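Local coordinates for sugar-phosphate aldolase (Thermotoga maritima, PDB 1PVT), which belongs to the class II aldolase and adducin family and has its AraD-like fold, built around a mixed beta sheet, at residues S45-G50 with K88-L93; P56-L61 with L82-G87. All coordinates share one frame; numbering follows the deposited sequence.

Contact 1: S45-G50 with K88-L93; sequences SVNEYG and KHYEIL
S45 and N47 pair with I92 and Y90 in an antiparallel beta ladder, where strand 45-49, outermost within this chain, joins strand 89-92 in the mixed sheet of this AraD-like fold. S45 and I92 exchange N-H and C=O in a hydrogen-bonded pair, and so do N47 and Y90. Y90 O accepts from N47 N at 2.7 Å; farther along, a single bond links Y49 N to K88 O at 2.8 Å. N47 O takes a second bond, from the imidazole: H89 ND1 lies 3.1 Å from N47 O, with the acceptor in the ring plane but the donor above the carbonyl plane. Histidine suits this site because a ring nitrogen can donate there, which probably helps to hold the rotation of the ring. On the face of N47, Y90 and I92, the Y90 CG stands between its backbone N and carbonyl carbon (chi1 74°), which brings the ring under N47 CB. F103 meets the same ring edge-to-face, and a flat side chain offers surface for both. The amide plane of N47 is 26° from the ring, and N47 OD1 turns to K98 NZ. Y49 lies against the backbone of 88-90 instead, its ring CE2 3.4 Å from Y90 CB.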
ATOM      1  N   SER A  45     -12.321 -21.375   0.023  1.00 79.17           N
ATOM      2  CA  SER A  45     -13.367 -20.721  -0.733  1.00 77.97           C
ATOM      3  C   SER A  45     -12.953 -20.219  -2.107  1.00 77.97           C
ATOM      4  O   SER A  45     -11.783 -19.955  -2.377  1.00 77.76           O
ATOM      5  CB  SER A  45     -13.946 -19.568   0.085  1.00 77.34           C
ATOM      6  OG  SER A  45     -15.034 -18.972  -0.590  1.00 76.89           O
ATOM      7  N   VAL A  46     -13.953 -20.102  -2.971  1.00 78.36           N
ATOM      8  CA  VAL A  46     -13.789 -19.626  -4.337  1.00 78.59           C
ATOM      9  C   VAL A  46     -14.646 -18.381  -4.502  1.00 78.18           C
ATOM     10  O   VAL A  46     -15.805 -18.345  -4.073  1.00 78.20           O
ATOM     11  CB  VAL A  46     -14.263 -20.680  -5.350  1.00 79.37           C
ATOM     12  CG1 VAL A  46     -14.541 -20.028  -6.707  1.00 79.31           C
ATOM     13  CG2 VAL A  46     -13.206 -21.763  -5.486  1.00 80.47           C
ATOM     14  N   ASN A  47     -14.096 -17.361  -5.136  1.00 77.62           N
ATOM     15  CA  ASN A  47     -14.864 -16.148  -5.293  1.00 77.10           C
ATOM     16  C   ASN A  47     -14.680 -15.513  -6.658  1.00 77.57           C
ATOM     17  O   ASN A  47     -13.729 -15.825  -7.389  1.00 76.87           O
ATOM     18  CB  ASN A  47     -14.476 -15.176  -4.180  1.00 76.51           C
ATOM     19  CG  ASN A  47     -14.502 -15.831  -2.803  1.00 74.27           C
ATOM     20  OD1 ASN A  47     -15.491 -15.740  -2.077  1.00 71.95           O
ATOM     21  ND2 ASN A  47     -13.414 -16.515  -2.453  1.00 73.29           N
ATOM     22  N   GLU A  48     -15.605 -14.615  -6.981  1.00 78.42           N
ATOM     23  CA  GLU A  48     -15.610 -13.914  -8.256  1.00 80.00           C
ATOM     24  C   GLU A  48     -14.928 -12.557  -8.189  1.00 79.32           C
ATOM     25  O   GLU A  48     -15.318 -11.695  -7.401  1.00 78.65           O
ATOM     26  CB  GLU A  48     -17.049 -13.716  -8.723  1.00 82.26           C
ATOM     27  CG  GLU A  48     -17.879 -14.990  -8.732  1.00 86.64           C
ATOM     28  CD  GLU A  48     -19.352 -14.721  -8.996  1.00 89.02           C
ATOM     29  OE1 GLU A  48     -19.654 -13.959  -9.939  1.00 91.37           O
ATOM     30  OE2 GLU A  48     -20.209 -15.270  -8.268  1.00 90.01           O
ATOM     31  N   TYR A  49     -13.912 -12.374  -9.027  1.00 78.85           N
ATOM     32  CA  TYR A  49     -13.195 -11.112  -9.089  1.00 79.04           C
ATOM     33  C   TYR A  49     -14.183  -9.954  -9.192  1.00 81.19           C
ATOM     34  O   TYR A  49     -13.898  -8.844  -8.744  1.00 82.00           O
ATOM     35  CB  TYR A  49     -12.296 -11.075 -10.318  1.00 76.64           C
ATOM     36  CG  TYR A  49     -11.025 -11.868 -10.204  1.00 75.15           C
ATOM     37  CD1 TYR A  49     -10.680 -12.806 -11.175  1.00 74.53           C
ATOM     38  CD2 TYR A  49     -10.141 -11.651  -9.154  1.00 74.70           C
ATOM     39  CE1 TYR A  49      -9.485 -13.507 -11.106  1.00 73.52           C
ATOM     40  CE2 TYR A  49      -8.941 -12.345  -9.077  1.00 74.40           C
ATOM     41  CZ  TYR A  49      -8.622 -13.271 -10.056  1.00 73.54           C
ATOM     42  OH  TYR A  49      -7.442 -13.963  -9.973  1.00 72.23           O
ATOM     43  N   GLY A  50     -15.344 -10.219  -9.784  1.00 82.72           N
ATOM     44  CA  GLY A  50     -16.337  -9.175  -9.963  1.00 83.64           C
ATOM     45  C   GLY A  50     -16.019  -8.482 -11.275  1.00 84.40           C
ATOM     46  O   GLY A  50     -16.736  -7.592 -11.730  1.00 83.13           O
ATOM     47  N   LYS A  88     -12.400 -15.140 -14.055  1.00 75.37           N
ATOM     48  CA  LYS A  88     -13.218 -14.349 -13.153  1.00 77.20           C
ATOM     49  C   LYS A  88     -13.187 -14.914 -11.743  1.00 76.88           C
ATOM     50  O   LYS A  88     -13.898 -14.438 -10.851  1.00 76.52           O
ATOM     51  CB  LYS A  88     -14.653 -14.313 -13.684  1.00 78.55           C
ATOM     52  CG  LYS A  88     -14.766 -13.726 -15.095  1.00 80.81           C
ATOM     53  CD  LYS A  88     -16.100 -14.060 -15.750  1.00 82.94           C
ATOM     54  CE  LYS A  88     -17.278 -13.589 -14.897  1.00 84.54           C
ATOM     55  NZ  LYS A  88     -18.592 -13.987 -15.492  1.00 86.22           N
ATOM     56  N   HIS A  89     -12.345 -15.918 -11.532  1.00 76.81           N
ATOM     57  CA  HIS A  89     -12.277 -16.525 -10.221  1.00 76.03           C
ATOM     58  C   HIS A  89     -10.921 -16.564  -9.561  1.00 74.91           C
ATOM     59  O   HIS A  89      -9.874 -16.728 -10.203  1.00 73.94           O
ATOM     60  CB  HIS A  89     -12.876 -17.927 -10.273  1.00 76.81           C
ATOM     61  CG  HIS A  89     -14.348 -17.929 -10.540  1.00 78.81           C
ATOM     62  ND1 HIS A  89     -15.257 -17.339  -9.685  1.00 80.04           N
ATOM     63  CD2 HIS A  89     -15.068 -18.407 -11.582  1.00 79.62           C
ATOM     64  CE1 HIS A  89     -16.473 -17.455 -10.189  1.00 80.22           C
ATOM     65  NE2 HIS A  89     -16.387 -18.099 -11.340  1.00 80.33           N
ATOM     66  N   TYR A  90     -10.980 -16.379  -8.249  1.00 74.07           N
ATOM     67  CA  TYR A  90      -9.813 -16.407  -7.390  1.00 73.55           C
ATOM     68  C   TYR A  90     -10.278 -17.234  -6.207  1.00 73.41           C
ATOM     69  O   TYR A  90     -11.476 -17.244  -5.886  1.00 71.80           O
ATOM     70  CB  TYR A  90      -9.435 -14.995  -6.940  1.00 72.52           C
ATOM     71  CG  TYR A  90     -10.342 -14.393  -5.883  1.00 71.44           C
ATOM     72  CD1 TYR A  90     -10.150 -14.670  -4.524  1.00 70.46           C
ATOM     73  CD2 TYR A  90     -11.357 -13.503  -6.234  1.00 70.76           C
ATOM     74  CE1 TYR A  90     -10.937 -14.069  -3.540  1.00 69.74           C
ATOM     75  CE2 TYR A  90     -12.152 -12.893  -5.257  1.00 70.67           C
ATOM     76  CZ  TYR A  90     -11.934 -13.177  -3.912  1.00 70.22           C
ATOM     77  OH  TYR A  90     -12.699 -12.547  -2.949  1.00 68.95           O
ATOM     78  N   GLU A  91      -9.345 -17.923  -5.563  1.00 74.03           N
ATOM     79  CA  GLU A  91      -9.697 -18.764  -4.427  1.00 75.25           C
ATOM     80  C   GLU A  91      -9.036 -18.341  -3.112  1.00 74.32           C
ATOM     81  O   GLU A  91      -7.904 -17.855  -3.098  1.00 72.74           O
ATOM     82  CB  GLU A  91      -9.365 -20.220  -4.767  1.00 77.10           C
ATOM     83  CG  GLU A  91      -8.006 -20.404  -5.449  1.00 79.35           C
ATOM     84  CD  GLU A  91      -7.796 -21.817  -6.001  1.00 80.64           C
ATOM     85  OE1 GLU A  91      -6.638 -22.159  -6.352  1.00 79.63           O
ATOM     86  OE2 GLU A  91      -8.791 -22.578  -6.090  1.00 80.81           O
ATOM     87  N   ILE A  92      -9.764 -18.514  -2.015  1.00 74.42           N
ATOM     88  CA  ILE A  92      -9.262 -18.156  -0.703  1.00 75.12           C
ATOM     89  C   ILE A  92      -8.668 -19.354   0.023  1.00 76.66           C
ATOM     90  O   ILE A  92      -9.356 -20.342   0.274  1.00 76.49           O
ATOM     91  CB  ILE A  92     -10.372 -17.581   0.160  1.00 74.40           C
ATOM     92  CG1 ILE A  92     -10.900 -16.302  -0.486  1.00 74.24           C
ATOM     93  CG2 ILE A  92      -9.856 -17.332   1.566  1.00 73.01           C
ATOM     94  CD1 ILE A  92     -12.068 -15.666   0.262  1.00 75.12           C
ATOM     95  N   LEU A  93      -7.381 -19.254   0.353  1.00 78.66           N
ATOM     96  CA  LEU A  93      -6.653 -20.304   1.073  1.00 80.00           C
ATOM     97  C   LEU A  93      -6.723 -20.035   2.578  1.00 81.12           C
ATOM     98  O   LEU A  93      -7.006 -20.943   3.366  1.00 81.75           O
ATOM     99  CB  LEU A  93      -5.183 -20.346   0.629  1.00 79.93           C
ATOM    100  CG  LEU A  93      -4.801 -21.103  -0.652  1.00 79.82           C
ATOM    101  CD1 LEU A  93      -5.623 -20.606  -1.831  1.00 80.13           C
ATOM    102  CD2 LEU A  93      -3.306 -20.928  -0.923  1.00 78.98           C
TER

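Contact 2: P56-L61 with L82-G87; sequences PEMYLL and LHVLPG
E57, M58, Y59 and L60 run antiparallel to L85, V84, H83 and L82, joining strands 58-63 and 79-84 inside the mixed sheet of the AraD-like fold. At E57, just before the strand, an extended side chain with CG anti to the backbone N (chi1 164°) carries the carboxylate to the edge of the H83 ring. OE2 of E57 lies in the ring plane, 3.1 Å from H83 NE2, while OE1 forms a salt bridge with R37, which gives an acid its reason here. M58 and V84 make a hydrogen-bonded pair: M58 N donates to V84 O at 3.1 Å, and V84 N returns a bond to M58 O. The selenomethionine side chain runs alongside the valine, and its flexible chain goes on to H110 of helix 103-115. Y59 stands across from H83 in a non-hydrogen-bonded pair, and their rings form an offset stack with centroids 3.9 Å apart and planes at 27°. Tyrosine offers both a flat face for the imidazole and a hydroxyl that bonds Y41 OH. L60 exchanges backbone bonds with L82. Its branched apolar side chain crosses V84 on the buried face, L60 CD2 meeting V84 CG2 at 3.4 Å.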
ATOM      1  N   PRO A  56      -1.124 -12.503 -15.117  1.00 92.75           N
ATOM      2  CA  PRO A  56      -0.511 -13.792 -14.762  1.00 91.72           C
ATOM      3  C   PRO A  56      -1.098 -14.418 -13.494  1.00 90.43           C
ATOM      4  O   PRO A  56      -1.956 -13.837 -12.830  1.00 89.52           O
ATOM      5  CB  PRO A  56       0.966 -13.439 -14.592  1.00 91.96           C
ATOM      6  CG  PRO A  56       1.154 -12.307 -15.565  1.00 92.66           C
ATOM      7  CD  PRO A  56      -0.090 -11.471 -15.334  1.00 92.81           C
ATOM      8  N   GLU A  57      -0.630 -15.614 -13.172  1.00 89.26           N
ATOM      9  CA  GLU A  57      -1.091 -16.313 -11.982  1.00 87.75           C
ATOM     10  C   GLU A  57      -0.195 -15.899 -10.823  1.00 86.29           C
ATOM     11  O   GLU A  57       0.997 -15.654 -11.025  1.00 86.01           O
ATOM     12  CB  GLU A  57      -0.979 -17.818 -12.193  1.00 88.85           C
ATOM     13  CG  GLU A  57      -1.070 -18.619 -10.914  1.00 90.61           C
ATOM     14  CD  GLU A  57      -0.394 -19.970 -11.038  1.00 92.45           C
ATOM     15  OE1 GLU A  57       0.783 -20.008 -11.461  1.00 93.73           O
ATOM     16  OE2 GLU A  57      -1.035 -20.991 -10.709  1.00 93.16           O
HETATM   17  N   MSE A  58      -0.764 -15.815  -9.618  1.00 84.09           N
HETATM   18  CA  MSE A  58       0.007 -15.440  -8.428  1.00 80.91           C
HETATM   19  C   MSE A  58      -0.705 -15.765  -7.126  1.00 76.49           C
HETATM   20  O   MSE A  58      -1.882 -16.106  -7.109  1.00 74.03           O
HETATM   21  CB  MSE A  58       0.328 -13.940  -8.431  1.00 84.02           C
HETATM   22  CG  MSE A  58      -0.907 -13.049  -8.309  1.00 88.23           C
HETATM   23 SE   MSE A  58      -0.572 -11.193  -7.801  1.00 93.87          SE
HETATM   24  CE  MSE A  58      -0.371 -10.379  -9.547  1.00 91.77           C
ATOM     25  N   TYR A  59       0.041 -15.656  -6.035  1.00 73.64           N
ATOM     26  CA  TYR A  59      -0.485 -15.880  -4.697  1.00 70.50           C
ATOM     27  C   TYR A  59      -0.189 -14.607  -3.928  1.00 68.38           C
ATOM     28  O   TYR A  59       0.961 -14.183  -3.845  1.00 68.53           O
ATOM     29  CB  TYR A  59       0.238 -17.022  -3.996  1.00 69.59           C
ATOM     30  CG  TYR A  59      -0.024 -18.388  -4.554  1.00 68.95           C
ATOM     31  CD1 TYR A  59      -1.117 -19.142  -4.136  1.00 67.93           C
ATOM     32  CD2 TYR A  59       0.862 -18.957  -5.460  1.00 69.49           C
ATOM     33  CE1 TYR A  59      -1.308 -20.441  -4.601  1.00 67.86           C
ATOM     34  CE2 TYR A  59       0.679 -20.243  -5.933  1.00 68.57           C
ATOM     35  CZ  TYR A  59      -0.397 -20.986  -5.502  1.00 68.02           C
ATOM     36  OH  TYR A  59      -0.522 -22.277  -5.963  1.00 67.59           O
ATOM     37  N   LEU A  60      -1.214 -13.981  -3.374  1.00 65.70           N
ATOM     38  CA  LEU A  60      -0.959 -12.778  -2.616  1.00 63.17           C
ATOM     39  C   LEU A  60      -1.748 -12.717  -1.312  1.00 60.67           C
ATOM     40  O   LEU A  60      -2.904 -13.164  -1.219  1.00 59.04           O
ATOM     41  CB  LEU A  60      -1.226 -11.520  -3.460  1.00 63.58           C
ATOM     42  CG  LEU A  60      -2.606 -10.860  -3.361  1.00 64.09           C
ATOM     43  CD1 LEU A  60      -2.518  -9.382  -3.734  1.00 62.94           C
ATOM     44  CD2 LEU A  60      -3.587 -11.598  -4.250  1.00 65.98           C
ATOM     45  N   LEU A  61      -1.073 -12.172  -0.302  1.00 57.55           N
ATOM     46  CA  LEU A  61      -1.615 -11.984   1.028  1.00 53.59           C
ATOM     47  C   LEU A  61      -2.106 -10.551   1.075  1.00 51.40           C
ATOM     48  O   LEU A  61      -1.371  -9.626   0.736  1.00 50.69           O
ATOM     49  CB  LEU A  61      -0.514 -12.191   2.075  1.00 53.13           C
ATOM     50  CG  LEU A  61      -0.125 -13.627   2.446  1.00 51.67           C
ATOM     51  CD1 LEU A  61       1.263 -13.658   3.075  1.00 49.05           C
ATOM     52  CD2 LEU A  61      -1.188 -14.203   3.385  1.00 49.87           C
ATOM     53  N   LEU A  82      -4.383 -15.567  -0.995  1.00 57.15           N
ATOM     54  CA  LEU A  82      -5.182 -15.832  -2.167  1.00 58.32           C
ATOM     55  C   LEU A  82      -4.384 -16.343  -3.334  1.00 60.00           C
ATOM     56  O   LEU A  82      -3.194 -16.053  -3.473  1.00 60.89           O
ATOM     57  CB  LEU A  82      -5.885 -14.556  -2.595  1.00 57.10           C
ATOM     58  CG  LEU A  82      -6.646 -13.825  -1.501  1.00 56.42           C
ATOM     59  CD1 LEU A  82      -7.095 -12.489  -2.058  1.00 54.51           C
ATOM     60  CD2 LEU A  82      -7.831 -14.666  -1.014  1.00 55.43           C
ATOM     61  N   HIS A  83      -5.052 -17.113  -4.179  1.00 61.59           N
ATOM     62  CA  HIS A  83      -4.423 -17.614  -5.380  1.00 63.42           C
ATOM     63  C   HIS A  83      -5.162 -16.885  -6.497  1.00 63.76           C
ATOM     64  O   HIS A  83      -6.386 -17.026  -6.654  1.00 62.36           O
ATOM     65  CB  HIS A  83      -4.584 -19.130  -5.502  1.00 65.66           C
ATOM     66  CG  HIS A  83      -3.832 -19.721  -6.655  1.00 68.32           C
ATOM     67  ND1 HIS A  83      -2.528 -19.380  -6.946  1.00 69.55           N
ATOM     68  CD2 HIS A  83      -4.201 -20.628  -7.591  1.00 68.70           C
ATOM     69  CE1 HIS A  83      -2.126 -20.049  -8.012  1.00 69.45           C
ATOM     70  NE2 HIS A  83      -3.122 -20.814  -8.423  1.00 69.45           N
ATOM     71  N   VAL A  84      -4.414 -16.073  -7.240  1.00 65.17           N
ATOM     72  CA  VAL A  84      -4.976 -15.291  -8.328  1.00 66.54           C
ATOM     73  C   VAL A  84      -4.840 -16.011  -9.664  1.00 67.64           C
ATOM     74  O   VAL A  84      -3.744 -16.143 -10.231  1.00 66.61           O
ATOM     75  CB  VAL A  84      -4.312 -13.898  -8.393  1.00 66.36           C
ATOM     76  CG1 VAL A  84      -4.862 -13.102  -9.555  1.00 66.91           C
ATOM     77  CG2 VAL A  84      -4.575 -13.149  -7.095  1.00 65.61           C
ATOM     78  N   LEU A  85      -5.985 -16.491 -10.141  1.00 69.23           N
ATOM     79  CA  LEU A  85      -6.067 -17.211 -11.397  1.00 70.97           C
ATOM     80  C   LEU A  85      -6.831 -16.400 -12.400  1.00 72.21           C
ATOM     81  O   LEU A  85      -7.921 -15.892 -12.107  1.00 72.81           O
ATOM     82  CB  LEU A  85      -6.776 -18.547 -11.208  1.00 69.94           C
ATOM     83  CG  LEU A  85      -5.932 -19.560 -10.444  1.00 69.51           C
ATOM     84  CD1 LEU A  85      -6.776 -20.776 -10.150  1.00 69.19           C
ATOM     85  CD2 LEU A  85      -4.677 -19.910 -11.253  1.00 66.83           C
ATOM     86  N   PRO A  86      -6.270 -16.267 -13.604  1.00 72.86           N
ATOM     87  CA  PRO A  86      -6.932 -15.504 -14.656  1.00 72.36           C
ATOM     88  C   PRO A  86      -8.395 -15.907 -14.689  1.00 71.91           C
ATOM     89  O   PRO A  86      -8.818 -16.856 -14.018  1.00 71.19           O
ATOM     90  CB  PRO A  86      -6.186 -15.937 -15.912  1.00 72.91           C
ATOM     91  CG  PRO A  86      -4.791 -16.180 -15.401  1.00 74.18           C
ATOM     92  CD  PRO A  86      -5.039 -16.910 -14.102  1.00 73.66           C
ATOM     93  N   GLY A  87      -9.173 -15.192 -15.476  1.00 72.01           N
ATOM     94  CA  GLY A  87     -10.571 -15.533 -15.551  1.00 73.02           C
ATOM     95  C   GLY A  87     -11.308 -14.634 -14.608  1.00 73.94           C
ATOM     96  O   GLY A  87     -10.888 -13.504 -14.366  1.00 73.92           O
TER

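Contacts 1 and 2 are successive parts of one sheet, their centres 9 Å apart. Strand 79-84 leads through residues 85-88 into strand 89-92, and the two strands are neighbours, so the sheet order 45-49, 89-92, 79-84, 58-63 carries contact 1 directly into contact 2. One join is between backbones: E91 O of contact 1 lies 3.1 Å from H83 N of contact 2, a probable hydrogen bond. A further one is through Y49, whose OH is 2.9 Å from L85 O, probably hydrogen-bonded, which ties strand 45-49 to the loop that follows strand 79-84. Helix 103-115 packs against both contacts, F103 and L107 touching Y49, and H110 touching M58 and L60.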